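Local coordinates for protein alpha-1,3-glucanase (Bacillus circulans, PDB 5ZRU) that hydrolyses alpha-1,3-glucan, this chain being the catalytic unit of a longer GH87-type enzyme that carries bound calcium and zinc, at residues W233-V238 / I269-T274; G326-T331 / N355-T360; S397-E402 / T421-V426; T456-S461 / T490-I495. All coordinates share one frame; numbering follows the deposited sequence.

Interaction 1: residues W233-V238 / I269-T274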
# COMPACT_ATOMS: atom_id res chain seq x y z
N TRP A 233 -5.55 -16.46 -12.93
CA TRP A 233 -4.76 -17.67 -12.78
C TRP A 233 -5.26 -18.41 -11.54
O TRP A 233 -5.03 -17.96 -10.42
CB TRP A 233 -3.27 -17.34 -12.67
CG TRP A 233 -2.36 -18.55 -12.67
CD1 TRP A 233 -2.71 -19.84 -12.96
CD2 TRP A 233 -0.97 -18.58 -12.32
NE1 TRP A 233 -1.61 -20.67 -12.84
CE2 TRP A 233 -0.54 -19.93 -12.44
CE3 TRP A 233 -0.04 -17.61 -11.93
CZ2 TRP A 233 0.78 -20.31 -12.19
CZ3 TRP A 233 1.26 -17.99 -11.67
CH2 TRP A 233 1.66 -19.33 -11.80
N LYS A 234 -5.95 -19.53 -11.75
CA LYS A 234 -6.52 -20.31 -10.66
C LYS A 234 -5.60 -21.48 -10.36
O LYS A 234 -5.41 -22.37 -11.20
CB LYS A 234 -7.93 -20.80 -11.00
CG LYS A 234 -8.89 -19.64 -11.23
CD LYS A 234 -10.26 -20.09 -11.69
CE LYS A 234 -11.15 -18.87 -11.95
NZ LYS A 234 -12.60 -19.24 -12.00
N ILE A 235 -5.03 -21.48 -9.17
CA ILE A 235 -4.01 -22.45 -8.79
C ILE A 235 -4.68 -23.42 -7.83
O ILE A 235 -4.82 -23.14 -6.63
CB ILE A 235 -2.79 -21.75 -8.16
CG1 ILE A 235 -2.18 -20.80 -9.20
CG2 ILE A 235 -1.76 -22.78 -7.68
CD1 ILE A 235 -0.98 -19.99 -8.67
N GLY A 236 -5.10 -24.57 -8.37
CA GLY A 236 -6.00 -25.47 -7.68
C GLY A 236 -7.45 -25.07 -7.87
O GLY A 236 -7.77 -24.02 -8.42
N SER A 237 -8.35 -25.93 -7.39
CA SER A 237 -9.78 -25.66 -7.46
C SER A 237 -10.40 -26.00 -6.11
O SER A 237 -9.80 -26.69 -5.29
CB SER A 237 -10.47 -26.48 -8.56
OG SER A 237 -10.53 -27.85 -8.20
N VAL A 238 -11.62 -25.49 -5.89
CA VAL A 238 -12.30 -25.80 -4.64
C VAL A 238 -12.51 -27.30 -4.50
O VAL A 238 -12.29 -27.88 -3.43
CB VAL A 238 -13.64 -25.03 -4.54
CG1 VAL A 238 -14.45 -25.53 -3.35
CG2 VAL A 238 -13.37 -23.54 -4.40
N ILE A 269 -4.39 -13.81 -9.04
CA ILE A 269 -4.15 -15.21 -8.72
C ILE A 269 -5.10 -15.65 -7.61
O ILE A 269 -5.18 -15.01 -6.56
CB ILE A 269 -2.68 -15.43 -8.29
CG1 ILE A 269 -1.76 -15.23 -9.49
CG2 ILE A 269 -2.50 -16.83 -7.71
CD1 ILE A 269 -0.25 -15.35 -9.14
N SER A 270 -5.80 -16.77 -7.85
CA SER A 270 -6.65 -17.37 -6.83
C SER A 270 -6.00 -18.66 -6.37
O SER A 270 -5.86 -19.60 -7.17
CB SER A 270 -8.06 -17.64 -7.36
OG SER A 270 -8.78 -18.51 -6.49
N PHE A 271 -5.60 -18.71 -5.10
CA PHE A 271 -5.02 -19.92 -4.51
C PHE A 271 -6.11 -20.80 -3.93
O PHE A 271 -6.99 -20.31 -3.20
CB PHE A 271 -4.03 -19.58 -3.39
CG PHE A 271 -2.76 -18.89 -3.84
CD1 PHE A 271 -1.90 -19.49 -4.75
CD2 PHE A 271 -2.41 -17.67 -3.29
CE1 PHE A 271 -0.72 -18.87 -5.12
CE2 PHE A 271 -1.24 -17.03 -3.65
CZ PHE A 271 -0.39 -17.64 -4.58
N ARG A 272 -6.05 -22.10 -4.22
CA ARG A 272 -6.88 -23.11 -3.57
C ARG A 272 -5.94 -24.14 -2.95
O ARG A 272 -5.79 -25.26 -3.45
CB ARG A 272 -7.87 -23.76 -4.56
CG ARG A 272 -8.83 -22.77 -5.21
CD ARG A 272 -9.78 -22.17 -4.19
NE ARG A 272 -10.72 -21.23 -4.81
CZ ARG A 272 -11.60 -20.49 -4.13
NH1 ARG A 272 -11.65 -20.56 -2.80
NH2 ARG A 272 -12.42 -19.68 -4.78
N VAL A 273 -5.28 -23.73 -1.87
CA VAL A 273 -4.19 -24.47 -1.25
C VAL A 273 -4.57 -24.77 0.20
O VAL A 273 -5.04 -23.87 0.92
CB VAL A 273 -2.88 -23.65 -1.30
CG1 VAL A 273 -1.77 -24.32 -0.49
CG2 VAL A 273 -2.44 -23.44 -2.77
N THR A 274 -4.37 -26.02 0.63
CA THR A 274 -4.65 -26.41 2.00
C THR A 274 -3.40 -26.62 2.83
O THR A 274 -3.49 -26.59 4.07
CB THR A 274 -5.48 -27.70 2.06
OG1 THR A 274 -4.81 -28.74 1.35
CG2 THR A 274 -6.84 -27.47 1.44
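Val238 CG2 sits over the middle of one face of the Arg272 guanidinium, 3.5 Å from Arg272 CZ; Arg272 NH1 turns to Asn304 OD1. Arg272 CG, anti to the carbonyl carbon (chi1 -60°), lies against the Gly236-Ser237 peptide, 3.6 Å from Gly236 O; the bend at chi2 then carries CD and the guanidinium to Val238. On the buried side of the strands, Ile235 CD1 covers the centre of one Trp233 face, and Ile269 CD1 approaches that ring obliquely, 3.6 Å from Trp233 CE3. The same Ile235 methyl also meets Ile269 CG2 at 3.6 Å and Phe271 CE1 at 3.7 Å, while Ile269 CG2 lies over the Phe271 face near its rim. A parallel ladder links the backbones, with a nearly straight bond from Ile235 N to Ser270 O (2.9 Å). A serine in place of Arg272 would probably leave Val238 CG2 without its flat platform and Asn304 OD1 without this donor. Helix 203-216 covers Trp233 through Phe206, which meets it edge-to-face, and through Leu203 and Val210, consistent with the N-terminal cap of a beta-helix; Ile269 packs on strands 255-259 and 277-285, and strands 301-302 and 304-305 continue the ladder beside Phe271.

Interaction 2: residues G326-T331 / N355-T360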
# COMPACT_ATOMS: atom_id res chain seq x y z
N GLY A 326 -8.61 -14.79 2.47
CA GLY A 326 -9.88 -15.17 3.05
C GLY A 326 -10.67 -16.16 2.23
O GLY A 326 -10.75 -16.05 1.00
N ASP A 327 -11.27 -17.13 2.91
CA ASP A 327 -12.06 -18.17 2.27
C ASP A 327 -13.52 -17.77 2.19
O ASP A 327 -14.12 -17.42 3.22
CB ASP A 327 -11.95 -19.49 3.02
CG ASP A 327 -12.88 -20.53 2.46
OD1 ASP A 327 -12.81 -20.78 1.24
OD2 ASP A 327 -13.69 -21.09 3.24
N TYR A 328 -14.10 -17.86 0.99
CA TYR A 328 -15.53 -17.68 0.80
C TYR A 328 -16.18 -18.90 0.16
O TYR A 328 -17.37 -18.84 -0.19
CB TYR A 328 -15.80 -16.42 -0.05
CG TYR A 328 -15.20 -15.21 0.61
CD1 TYR A 328 -15.93 -14.47 1.54
CD2 TYR A 328 -13.89 -14.84 0.34
CE1 TYR A 328 -15.37 -13.39 2.17
CE2 TYR A 328 -13.32 -13.75 0.97
CZ TYR A 328 -14.07 -13.02 1.88
OH TYR A 328 -13.50 -11.94 2.51
N ALA A 329 -15.46 -20.01 0.05
CA ALA A 329 -15.94 -21.15 -0.72
C ALA A 329 -16.33 -22.35 0.14
O ALA A 329 -16.87 -23.31 -0.41
CB ALA A 329 -14.88 -21.58 -1.74
N HIS A 330 -16.09 -22.31 1.44
CA HIS A 330 -16.35 -23.45 2.31
C HIS A 330 -17.27 -23.05 3.46
O HIS A 330 -17.25 -21.92 3.94
CB HIS A 330 -15.03 -24.02 2.88
CG HIS A 330 -14.06 -24.45 1.82
ND1 HIS A 330 -13.18 -23.58 1.22
CD2 HIS A 330 -13.86 -25.65 1.24
CE1 HIS A 330 -12.47 -24.23 0.32
NE2 HIS A 330 -12.86 -25.49 0.31
N THR A 331 -18.09 -24.01 3.89
CA THR A 331 -18.96 -23.84 5.05
C THR A 331 -18.76 -25.04 5.96
O THR A 331 -19.08 -26.18 5.54
CB THR A 331 -20.42 -23.68 4.66
OG1 THR A 331 -20.57 -22.57 3.77
CG2 THR A 331 -21.27 -23.43 5.91
N ASN A 355 -5.40 -7.33 3.07
CA ASN A 355 -6.43 -7.54 4.08
C ASN A 355 -6.40 -8.99 4.53
O ASN A 355 -6.55 -9.91 3.71
CB ASN A 355 -7.81 -7.15 3.55
CG ASN A 355 -8.82 -6.96 4.67
OD1 ASN A 355 -9.00 -7.84 5.52
ND2 ASN A 355 -9.48 -5.81 4.68
N PHE A 356 -6.19 -9.20 5.83
CA PHE A 356 -6.32 -10.50 6.49
C PHE A 356 -7.77 -10.63 6.97
O PHE A 356 -8.13 -10.10 8.02
CB PHE A 356 -5.37 -10.60 7.67
CG PHE A 356 -3.91 -10.76 7.29
CD1 PHE A 356 -3.54 -11.17 6.02
CD2 PHE A 356 -2.91 -10.50 8.23
CE1 PHE A 356 -2.18 -11.32 5.68
CE2 PHE A 356 -1.56 -10.66 7.90
CZ PHE A 356 -1.20 -11.08 6.62
N ALA A 357 -8.60 -11.35 6.21
CA ALA A 357 -10.04 -11.40 6.49
C ALA A 357 -10.47 -12.83 6.80
O ALA A 357 -9.68 -13.77 6.75
CB ALA A 357 -10.84 -10.83 5.31
N GLN A 358 -11.75 -12.98 7.15
CA GLN A 358 -12.37 -14.31 7.24
C GLN A 358 -11.60 -15.24 8.18
O GLN A 358 -11.41 -16.43 7.89
CB GLN A 358 -12.49 -14.95 5.85
CG GLN A 358 -13.63 -14.39 5.03
CD GLN A 358 -14.96 -14.73 5.65
OE1 GLN A 358 -15.52 -13.95 6.42
NE2 GLN A 358 -15.47 -15.92 5.33
N GLY A 359 -11.16 -14.71 9.31
CA GLY A 359 -10.51 -15.51 10.32
C GLY A 359 -9.05 -15.82 10.09
O GLY A 359 -8.47 -16.62 10.83
N THR A 360 -8.43 -15.23 9.06
CA THR A 360 -6.99 -15.30 8.90
C THR A 360 -6.32 -14.98 10.24
O THR A 360 -6.64 -13.97 10.87
CB THR A 360 -6.53 -14.29 7.84
OG1 THR A 360 -7.16 -14.59 6.59
CG2 THR A 360 -5.02 -14.33 7.70
O HOH W 1 -10.53 -17.62 5.71
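Gln358 clips one loop of the beta-helix to the next: its side-chain amide bonds to the backbone of Asp327, in a buried loop-to-turn contact just beyond the paired parallel strands 323-325 and 354-357. Gln358 NE2 meets Asp327 O at 2.9 Å, almost head-on to the carbonyl, with the acceptor close to the amide plane. A bent Gln358 chain (chi2 -66°) brings the amide obliquely across the Tyr328 ring, their planes 13° apart. Gln358 CG comes to the ring obliquely, 3.5 Å from Tyr328 CZ, and the phenol oxygen at the far end is paired with Trp324 NE1. Ser383 OG bonds to Gln358 OE1 and Val385 O to Gln358 NE2, so both polar ends of the buried amide have partners, which should hold its rotation. Backbone to backbone, a water accepts from Asp327 N (2.9 Å) and donates to Gln358 O (2.6 Å). Gly326 CA lies 3.8 Å from Gln358 CB, close enough that a side chain on the glycine would be tight. Within the loop, Asp327 OD1 forms an Asx turn with Ala329 N and takes His330 ND1 (2.8 Å) from the opposite face of the carboxylate. In segment 355-360, Ala357 O accepts from both Thr360 N and Thr360 OG1, the latter at 2.7 Å, closing a type I' turn. Turns stacked on loops in this way, outside the strands of successive coils, are typical of the right-handed parallel beta-helix of the pectate lyase-like clan; the Asp352 calcium site lies nearby.

Interaction 3: residues S397-E402 / T421-V426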
# COMPACT_ATOMS: atom_id res chain seq x y z
N SER A 397 4.55 -5.62 10.82
CA SER A 397 5.74 -5.05 11.44
C SER A 397 6.84 -4.78 10.43
O SER A 397 6.97 -5.48 9.43
CB SER A 397 6.27 -5.96 12.57
OG SER A 397 5.35 -5.96 13.65
N TYR A 398 7.64 -3.75 10.72
CA TYR A 398 8.81 -3.39 9.91
C TYR A 398 8.42 -3.06 8.47
O TYR A 398 9.11 -3.43 7.52
CB TYR A 398 9.87 -4.50 9.94
CG TYR A 398 10.49 -4.67 11.31
CD1 TYR A 398 11.51 -3.84 11.73
CD2 TYR A 398 10.03 -5.66 12.18
CE1 TYR A 398 12.08 -3.98 12.99
CE2 TYR A 398 10.59 -5.81 13.44
CZ TYR A 398 11.60 -4.97 13.84
OH TYR A 398 12.15 -5.14 15.09
N ASN A 399 7.34 -2.31 8.31
CA ASN A 399 6.88 -1.90 6.99
C ASN A 399 6.99 -0.39 6.84
O ASN A 399 6.94 0.35 7.82
CB ASN A 399 5.43 -2.32 6.75
CG ASN A 399 5.24 -3.81 6.89
OD1 ASN A 399 5.81 -4.58 6.12
ND2 ASN A 399 4.45 -4.23 7.89
N THR A 400 7.17 0.05 5.60
CA THR A 400 7.12 1.46 5.24
C THR A 400 5.86 1.68 4.41
O THR A 400 5.74 1.13 3.31
CB THR A 400 8.37 1.90 4.48
OG1 THR A 400 9.51 1.74 5.32
CG2 THR A 400 8.25 3.36 4.08
N ILE A 401 4.94 2.47 4.94
CA ILE A 401 3.59 2.60 4.42
C ILE A 401 3.41 4.06 4.04
O ILE A 401 3.28 4.93 4.92
CB ILE A 401 2.55 2.14 5.44
CG1 ILE A 401 2.89 0.70 5.87
CG2 ILE A 401 1.12 2.23 4.86
CD1 ILE A 401 2.11 0.20 7.04
N GLU A 402 3.39 4.35 2.74
CA GLU A 402 3.47 5.70 2.22
C GLU A 402 2.33 6.00 1.26
O GLU A 402 1.88 5.12 0.53
CB GLU A 402 4.80 5.91 1.48
CG GLU A 402 6.05 5.81 2.36
CD GLU A 402 7.31 5.55 1.55
OE1 GLU A 402 7.26 4.69 0.63
OE2 GLU A 402 8.34 6.22 1.80
N THR A 421 4.15 -3.17 14.78
CA THR A 421 5.32 -2.58 15.43
C THR A 421 6.39 -2.25 14.40
O THR A 421 6.48 -2.87 13.35
CB THR A 421 5.93 -3.52 16.49
OG1 THR A 421 6.60 -4.60 15.83
CG2 THR A 421 4.87 -4.09 17.43
N HIS A 422 7.22 -1.27 14.74
CA HIS A 422 8.41 -0.93 13.95
C HIS A 422 8.05 -0.48 12.54
O HIS A 422 8.77 -0.77 11.57
CB HIS A 422 9.39 -2.11 13.94
CG HIS A 422 9.93 -2.42 15.31
ND1 HIS A 422 9.34 -3.33 16.15
CD2 HIS A 422 10.97 -1.88 16.00
CE1 HIS A 422 10.00 -3.36 17.29
NE2 HIS A 422 11.00 -2.50 17.22
N ASN A 423 6.97 0.26 12.41
CA ASN A 423 6.52 0.73 11.11
C ASN A 423 6.86 2.20 10.92
O ASN A 423 7.09 2.95 11.88
CB ASN A 423 5.02 0.52 10.94
CG ASN A 423 4.65 -0.94 10.96
OD1 ASN A 423 5.14 -1.73 10.15
ND2 ASN A 423 3.77 -1.33 11.89
N LEU A 424 6.91 2.60 9.65
CA LEU A 424 7.08 3.99 9.25
C LEU A 424 5.91 4.32 8.33
O LEU A 424 5.73 3.66 7.31
CB LEU A 424 8.43 4.20 8.54
CG LEU A 424 8.76 5.54 7.89
CD1 LEU A 424 8.77 6.67 8.91
CD2 LEU A 424 10.12 5.45 7.17
N ILE A 425 5.10 5.31 8.72
CA ILE A 425 3.86 5.60 8.02
C ILE A 425 3.87 7.08 7.68
O ILE A 425 3.88 7.92 8.58
CB ILE A 425 2.62 5.24 8.86
CG1 ILE A 425 2.75 3.80 9.40
CG2 ILE A 425 1.36 5.35 8.01
CD1 ILE A 425 1.65 3.41 10.40
N VAL A 426 3.87 7.40 6.38
CA VAL A 426 4.18 8.75 5.91
C VAL A 426 3.17 9.19 4.85
O VAL A 426 2.84 8.43 3.93
CB VAL A 426 5.61 8.82 5.33
CG1 VAL A 426 5.99 10.27 4.98
CG2 VAL A 426 6.61 8.23 6.31
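Tyr398 and His422 both hold CG anti to their carbonyl carbons (chi1 -67° and -64°) from matching left-handed backbone positions, which sends the two rings out side by side in the same direction. Their planes differ by 6°, but the rings are slid apart and barely overlap. His422 CB lies over the centre of the Tyr398 ring as a CH-pi contact, and Tyr398 OH over the centre of the His422 ring, 3.5 Å from His422 CG. At the imidazole edge Thr421 OG1 pairs with His422 ND1 (3.0 Å); that hydroxyl also shares a hydrogen bond with Ser397 OG (2.9 Å). A leucine in place of Tyr398 would probably cost His422 CB its CH-pi contact and leave the imidazole without the phenol OH over its centre. One residue further on, Asn399 and Asn423 lie side by side with nearly parallel amides. Asn423 OD1 receives Asn399 N at 2.9 Å, in the carbonyl plane, and its ND2 turns to Phe396 O; Asn399 OD1 in turn takes Ser368 N. Beyond the asparagines a parallel ladder runs on, with Ile401 N bonded to Leu424 O at 2.8 Å. Ile401 and Ile425 point inward to Ile410, while on the outer face Glu402 forms salt bridges with Arg371 and Arg20. Asparagines repeated at the bend of successive coils, each accepting a backbone N-H of the preceding coil through OD1, form the asparagine ladder characteristic of right-handed parallel beta-helices.

Interaction 4: residues T456-S461 / T490-I495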
# COMPACT_ATOMS: atom_id res chain seq x y z
N THR A 456 6.89 3.15 16.34
CA THR A 456 6.40 3.52 15.02
C THR A 456 6.49 5.03 14.85
O THR A 456 6.20 5.78 15.78
CB THR A 456 4.96 3.03 14.82
OG1 THR A 456 4.97 1.60 14.70
CG2 THR A 456 4.31 3.63 13.57
N THR A 457 6.92 5.45 13.67
CA THR A 457 7.03 6.86 13.31
C THR A 457 5.96 7.19 12.28
O THR A 457 5.80 6.47 11.28
CB THR A 457 8.42 7.18 12.75
OG1 THR A 457 9.38 6.95 13.79
CG2 THR A 457 8.51 8.64 12.29
N ILE A 458 5.23 8.27 12.53
CA ILE A 458 4.11 8.72 11.71
C ILE A 458 4.41 10.14 11.28
O ILE A 458 4.77 10.97 12.12
CB ILE A 458 2.78 8.66 12.49
CG1 ILE A 458 2.40 7.21 12.81
CG2 ILE A 458 1.69 9.41 11.74
CD1 ILE A 458 1.34 7.08 13.92
N ILE A 459 4.27 10.42 9.98
CA ILE A 459 4.68 11.71 9.43
C ILE A 459 3.62 12.23 8.47
O ILE A 459 3.18 11.50 7.58
CB ILE A 459 6.05 11.61 8.71
CG1 ILE A 459 7.13 11.07 9.65
CG2 ILE A 459 6.47 12.98 8.16
CD1 ILE A 459 8.49 10.89 8.97
N ASN A 460 3.21 13.49 8.66
CA ASN A 460 2.34 14.19 7.71
C ASN A 460 1.00 13.48 7.52
O ASN A 460 0.43 13.49 6.43
CB ASN A 460 3.01 14.36 6.34
CG ASN A 460 4.28 15.17 6.40
OD1 ASN A 460 4.47 16.00 7.28
ND2 ASN A 460 5.17 14.93 5.44
N SER A 461 0.47 12.87 8.58
CA SER A 461 -0.73 12.06 8.46
C SER A 461 -1.88 12.68 9.27
O SER A 461 -1.76 13.77 9.84
CB SER A 461 -0.45 10.62 8.90
OG SER A 461 0.50 10.04 8.01
N THR A 490 2.80 2.20 22.26
CA THR A 490 4.03 2.46 22.99
C THR A 490 5.14 2.88 22.04
O THR A 490 5.35 2.24 21.01
CB THR A 490 4.45 1.21 23.79
OG1 THR A 490 3.37 0.82 24.65
CG2 THR A 490 5.69 1.52 24.63
N ASN A 491 5.85 3.96 22.38
CA ASN A 491 6.98 4.43 21.57
C ASN A 491 6.51 4.82 20.17
O ASN A 491 6.90 4.23 19.16
CB ASN A 491 8.09 3.38 21.51
CG ASN A 491 8.88 3.28 22.80
OD1 ASN A 491 9.22 4.30 23.41
ND2 ASN A 491 9.17 2.05 23.22
N ILE A 492 5.63 5.82 20.12
CA ILE A 492 5.09 6.31 18.85
C ILE A 492 5.53 7.75 18.68
O ILE A 492 5.31 8.57 19.58
CB ILE A 492 3.56 6.22 18.77
CG1 ILE A 492 3.03 4.87 19.27
CG2 ILE A 492 3.07 6.56 17.35
CD1 ILE A 492 3.33 3.69 18.37
N ASP A 493 6.12 8.07 17.53
CA ASP A 493 6.45 9.45 17.19
C ASP A 493 5.48 9.91 16.11
O ASP A 493 5.37 9.27 15.06
CB ASP A 493 7.90 9.55 16.70
CG ASP A 493 8.89 9.22 17.79
OD1 ASP A 493 9.15 10.10 18.64
OD2 ASP A 493 9.38 8.07 17.82
N ILE A 494 4.77 11.00 16.39
CA ILE A 494 3.74 11.52 15.50
C ILE A 494 4.15 12.94 15.11
O ILE A 494 4.07 13.86 15.93
CB ILE A 494 2.35 11.51 16.15
CG1 ILE A 494 2.14 10.22 16.98
CG2 ILE A 494 1.27 11.62 15.08
CD1 ILE A 494 0.76 10.12 17.66
N ILE A 495 4.54 13.11 13.85
CA ILE A 495 5.22 14.32 13.39
C ILE A 495 4.38 15.04 12.34
O ILE A 495 3.95 14.44 11.35
CB ILE A 495 6.61 13.97 12.83
CG1 ILE A 495 7.45 13.29 13.91
CG2 ILE A 495 7.29 15.21 12.25
CD1 ILE A 495 8.57 12.46 13.36
O HOH W 2 1.53 12.93 11.33
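Ile458 fits between Ile492 and Ile494 in the interior of a right-handed parallel beta-helix, where strands of successive coils carry aligned isoleucines. Its CB lies 3.7 Å from Asp493 O, the carbonyl that also accepts Ile458 N. From there the side chain forks. With CG1 beside the backbone N (chi1 -67°), Ile458 CG2 falls anti to that N, runs alongside its neighbour and meets Ile494 CG2 at 4.0 Å; the other branch passes through CG1 to CD1, which touches Ile492 CG2 at 3.9 Å. One residue thus spans two of the partner strand, and Ala433 of a loop and Ile475 of strand 475-478 also pack on it. Thr456 extends the same layer, its CB 4.0 Å from Ile492 CD1. The outward layer is more polar. Thr457 OG1 and Asp493 OD2 do not bond to each other, but both are held by Arg12 NH1, the aspartate in a salt bridge, and Asp493 OD1 passes the link on to Asn519 of the following coil. Thr457 CG2 meanwhile rests on Ile495 CD1. Five backbone bonds join the strands, from Thr456 N to Asn491 O, where segment 490-495 turns a corner, down to Asn460 N on Ile495 O (2.9 Å). Asn460 adopts a left-handed backbone conformation as the strand gives way to a turn, and its ND2 reaches Asp427 OD1. Ser461 OG bonds to Ile459 O from above the carbonyl plane. A water accepts from Ser461 N (2.9 Å) and donates to Ile495 O (2.9 Å).

From the N terminus the contacts follow in series: each closes before the next opens, so none nest or cross. Interaction 1 closes a coil near helix 203-216. Interaction 2 joins the loops that follow strands 323-325 and 354-357, beyond the intervening strands 301-302 and 304-305 on the same wall; Ala329 CB packs on Arg272 NH1 of interaction 1 at 3.5 Å. Interactions 2, 3 and 4 close 23, 18 and 28 residues of intervening chain. Interactions 3 and 4, consecutive rungs, lie on another wall facing the N-terminal domain: Ile425 N and Thr457 O are 2.9 Å apart, probably hydrogen-bonded, as are Ile425 O and Ile459 N. Interactions 1 and 4 flank the chain's centre.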